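PDB 4ABX: DNA repair protein RecN from Deinococcus radiodurans, which probably takes part in recombinational repair of damaged DNA as an ATP-binding, SMC-like protein, represented here by its coiled-coil domain. Local coordinates for residues 89-92 against 93-97. Numbering follows the deposited sequence.
Sequences VMQL and QNELR
Gln-91 and Glu-95, one helical turn apart, join side chains on the first turns of helix 87-115, an alpha-helix of the RecN coiled-coil domain. Gln-91 NE2 donates to Glu-95 OE2 over 3.3 Å, a long but nearly straight bond (164° at the hydrogen). The acceptor lies in the plane of the Gln-91 amide and is met nearly along its C-O axis, while amide and carboxylate planes stand 73° apart. Different first torsions bring the two ends together: Gln-91 sends CG anti to the backbone nitrogen, leaning toward the following turn, whereas CG of Glu-95 is anti to the carbonyl carbon (chi1 -70°) and reaches back. CG of Gln-91 also lies 3.5 Å from Glu-95 OE2, a van der Waals contact between a methylene and the same oxygen.

Backbone bonds of the i to i+4 pattern carry the rest: Gln-93 N to Val-89 O, Asn-94 N to Met-90 O, Glu-95 N to Gln-91 O and Leu-96 N to Leu-92 O, all 2.9 to 3.0 Å long. The last is the most bent of the four.

The remaining contacts lead outward to helix 68-83 and the second subunit. Leu-96 packs on Ile-72 and Val-76 of helix 68-83, its antiparallel neighbour, and also on Leu-61 of the second subunit; Val-89 and Leu-92 meet Ile-50 and Leu-110 of that subunit. Gln-93, largely buried, extends to helix 68-83, where its NE2 is hydrogen-bonded to the carbonyl oxygen of Val-76, tying the two helices together. Glu-95 borders the subunit interface, touching Ile-106 of the second subunit. On the side of its carboxylate away from the Gln-91 bond, OE1 of Glu-95 rests 3.8 Å from the methyl CD2 of Leu-92.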
ATOM      1  N   VAL A  89     -15.233  12.151   9.040  1.00 19.06           N
ATOM      2  CA  VAL A  89     -13.973  11.411   9.111  1.00 21.01           C
ATOM      3  C   VAL A  89     -14.170  10.075   9.836  1.00 22.39           C
ATOM      4  O   VAL A  89     -13.693   9.038   9.380  1.00 24.44           O
ATOM      5  CB  VAL A  89     -12.846  12.232   9.779  1.00 16.98           C
ATOM      6  CG1 VAL A  89     -11.620  11.369  10.044  1.00 15.74           C
ATOM      7  CG2 VAL A  89     -12.467  13.423   8.904  1.00 21.96           C
ATOM      8  N   MET A  90     -14.889  10.096  10.955  1.00 22.81           N
ATOM      9  CA  MET A  90     -15.154   8.866  11.693  1.00 20.77           C
ATOM     10  C   MET A  90     -15.834   7.829  10.794  1.00 24.61           C
ATOM     11  O   MET A  90     -15.451   6.654  10.778  1.00 21.23           O
ATOM     12  CB  MET A  90     -15.997   9.130  12.943  1.00 21.82           C
ATOM     13  CG  MET A  90     -16.548   7.852  13.581  1.00 26.47           C
ATOM     14  SD  MET A  90     -17.353   8.088  15.183  1.00 25.70           S
ATOM     15  CE  MET A  90     -15.968   8.674  16.171  1.00 23.74           C
ATOM     16  N   GLN A  91     -16.828   8.267  10.030  1.00 20.65           N
ATOM     17  CA  GLN A  91     -17.535   7.362   9.124  1.00 24.71           C
ATOM     18  C   GLN A  91     -16.620   6.768   8.048  1.00 26.15           C
ATOM     19  O   GLN A  91     -16.630   5.559   7.816  1.00 21.28           O
ATOM     20  CB  GLN A  91     -18.728   8.059   8.469  1.00 28.46           C
ATOM     21  CG  GLN A  91     -19.498   7.164   7.511  1.00 42.15           C
ATOM     22  CD  GLN A  91     -20.856   7.729   7.146  1.00 56.23           C
ATOM     23  OE1 GLN A  91     -21.430   8.528   7.891  1.00 59.84           O
ATOM     24  NE2 GLN A  91     -21.380   7.316   5.996  1.00 61.95           N
ATOM     25  N   LEU A  92     -15.837   7.621   7.392  1.00 22.85           N
ATOM     26  CA  LEU A  92     -14.886   7.162   6.386  1.00 23.04           C
ATOM     27  C   LEU A  92     -13.876   6.180   6.978  1.00 26.59           C
ATOM     28  O   LEU A  92     -13.494   5.209   6.329  1.00 28.78           O
ATOM     29  CB  LEU A  92     -14.156   8.347   5.749  1.00 21.79           C
ATOM     30  CG  LEU A  92     -14.994   9.280   4.880  1.00 21.23           C
ATOM     31  CD1 LEU A  92     -14.254  10.595   4.626  1.00 14.25           C
ATOM     32  CD2 LEU A  92     -15.378   8.598   3.568  1.00 26.23           C
ATOM     33  N   GLN A  93     -13.447   6.430   8.213  1.00 23.45           N
ATOM     34  CA  GLN A  93     -12.531   5.518   8.892  1.00 19.38           C
ATOM     35  C   GLN A  93     -13.157   4.138   9.061  1.00 25.91           C
ATOM     36  O   GLN A  93     -12.498   3.112   8.856  1.00 24.58           O
ATOM     37  CB  GLN A  93     -12.110   6.058  10.263  1.00 17.99           C
ATOM     38  CG  GLN A  93     -10.970   5.260  10.900  1.00 21.17           C
ATOM     39  CD  GLN A  93     -10.764   5.580  12.368  1.00 22.78           C
ATOM     40  OE1 GLN A  93     -11.710   5.901  13.082  1.00 21.01           O
ATOM     41  NE2 GLN A  93      -9.519   5.497  12.823  1.00 23.63           N
ATOM     42  N   ASN A  94     -14.430   4.115   9.442  1.00 25.23           N
ATOM     43  CA  ASN A  94     -15.155   2.857   9.588  1.00 27.80           C
ATOM     44  C   ASN A  94     -15.328   2.129   8.256  1.00 27.80           C
ATOM     45  O   ASN A  94     -15.162   0.914   8.180  1.00 27.42           O
ATOM     46  CB  ASN A  94     -16.508   3.083  10.265  1.00 31.15           C
ATOM     47  CG  ASN A  94     -16.383   3.304  11.764  1.00 31.07           C
ATOM     48  OD1 ASN A  94     -17.121   4.096  12.349  1.00 31.82           O
ATOM     49  ND2 ASN A  94     -15.450   2.595  12.393  1.00 23.77           N
ATOM     50  N   GLU A  95     -15.647   2.873   7.203  1.00 24.57           N
ATOM     51  CA  GLU A  95     -15.692   2.300   5.864  1.00 26.98           C
ATOM     52  C   GLU A  95     -14.329   1.745   5.446  1.00 26.25           C
ATOM     53  O   GLU A  95     -14.250   0.737   4.736  1.00 23.38           O
ATOM     54  CB  GLU A  95     -16.195   3.335   4.850  1.00 21.91           C
ATOM     55  CG  GLU A  95     -17.670   3.665   5.025  1.00 32.02           C
ATOM     56  CD  GLU A  95     -18.104   4.887   4.236  1.00 40.74           C
ATOM     57  OE1 GLU A  95     -17.318   5.369   3.394  1.00 41.45           O
ATOM     58  OE2 GLU A  95     -19.236   5.368   4.465  1.00 42.37           O
ATOM     59  N   LEU A  96     -13.258   2.397   5.897  1.00 20.50           N
ATOM     60  CA  LEU A  96     -11.904   1.964   5.562  1.00 17.64           C
ATOM     61  C   LEU A  96     -11.539   0.663   6.290  1.00 23.10           C
ATOM     62  O   LEU A  96     -10.890  -0.217   5.719  1.00 24.03           O
ATOM     63  CB  LEU A  96     -10.882   3.069   5.853  1.00 18.66           C
ATOM     64  CG  LEU A  96      -9.462   2.836   5.329  1.00 21.78           C
ATOM     65  CD1 LEU A  96      -9.471   2.587   3.817  1.00 20.56           C
ATOM     66  CD2 LEU A  96      -8.554   4.018   5.673  1.00 19.00           C
ATOM     67  N   ARG A  97     -11.968   0.541   7.542  1.00 19.22           N
ATOM     68  CA  ARG A  97     -11.826  -0.714   8.276  1.00 19.05           C
ATOM     69  C   ARG A  97     -12.495  -1.870   7.528  1.00 26.50           C
ATOM     70  O   ARG A  97     -11.928  -2.969   7.417  1.00 22.10           O
ATOM     71  CB  ARG A  97     -12.408  -0.588   9.687  1.00 24.58           C
ATOM     72  CG  ARG A  97     -11.522   0.182  10.661  1.00 30.37           C
ATOM     73  CD  ARG A  97     -12.018   0.046  12.095  1.00 37.12           C
ATOM     74  NE  ARG A  97     -11.069   0.607  13.056  1.00 46.33           N
ATOM     75  CZ  ARG A  97     -11.223   1.778  13.669  1.00 47.54           C
ATOM     76  NH1 ARG A  97     -12.301   2.516  13.434  1.00 51.97           N
ATOM     77  NH2 ARG A  97     -10.306   2.209  14.526  1.00 46.51           N
TER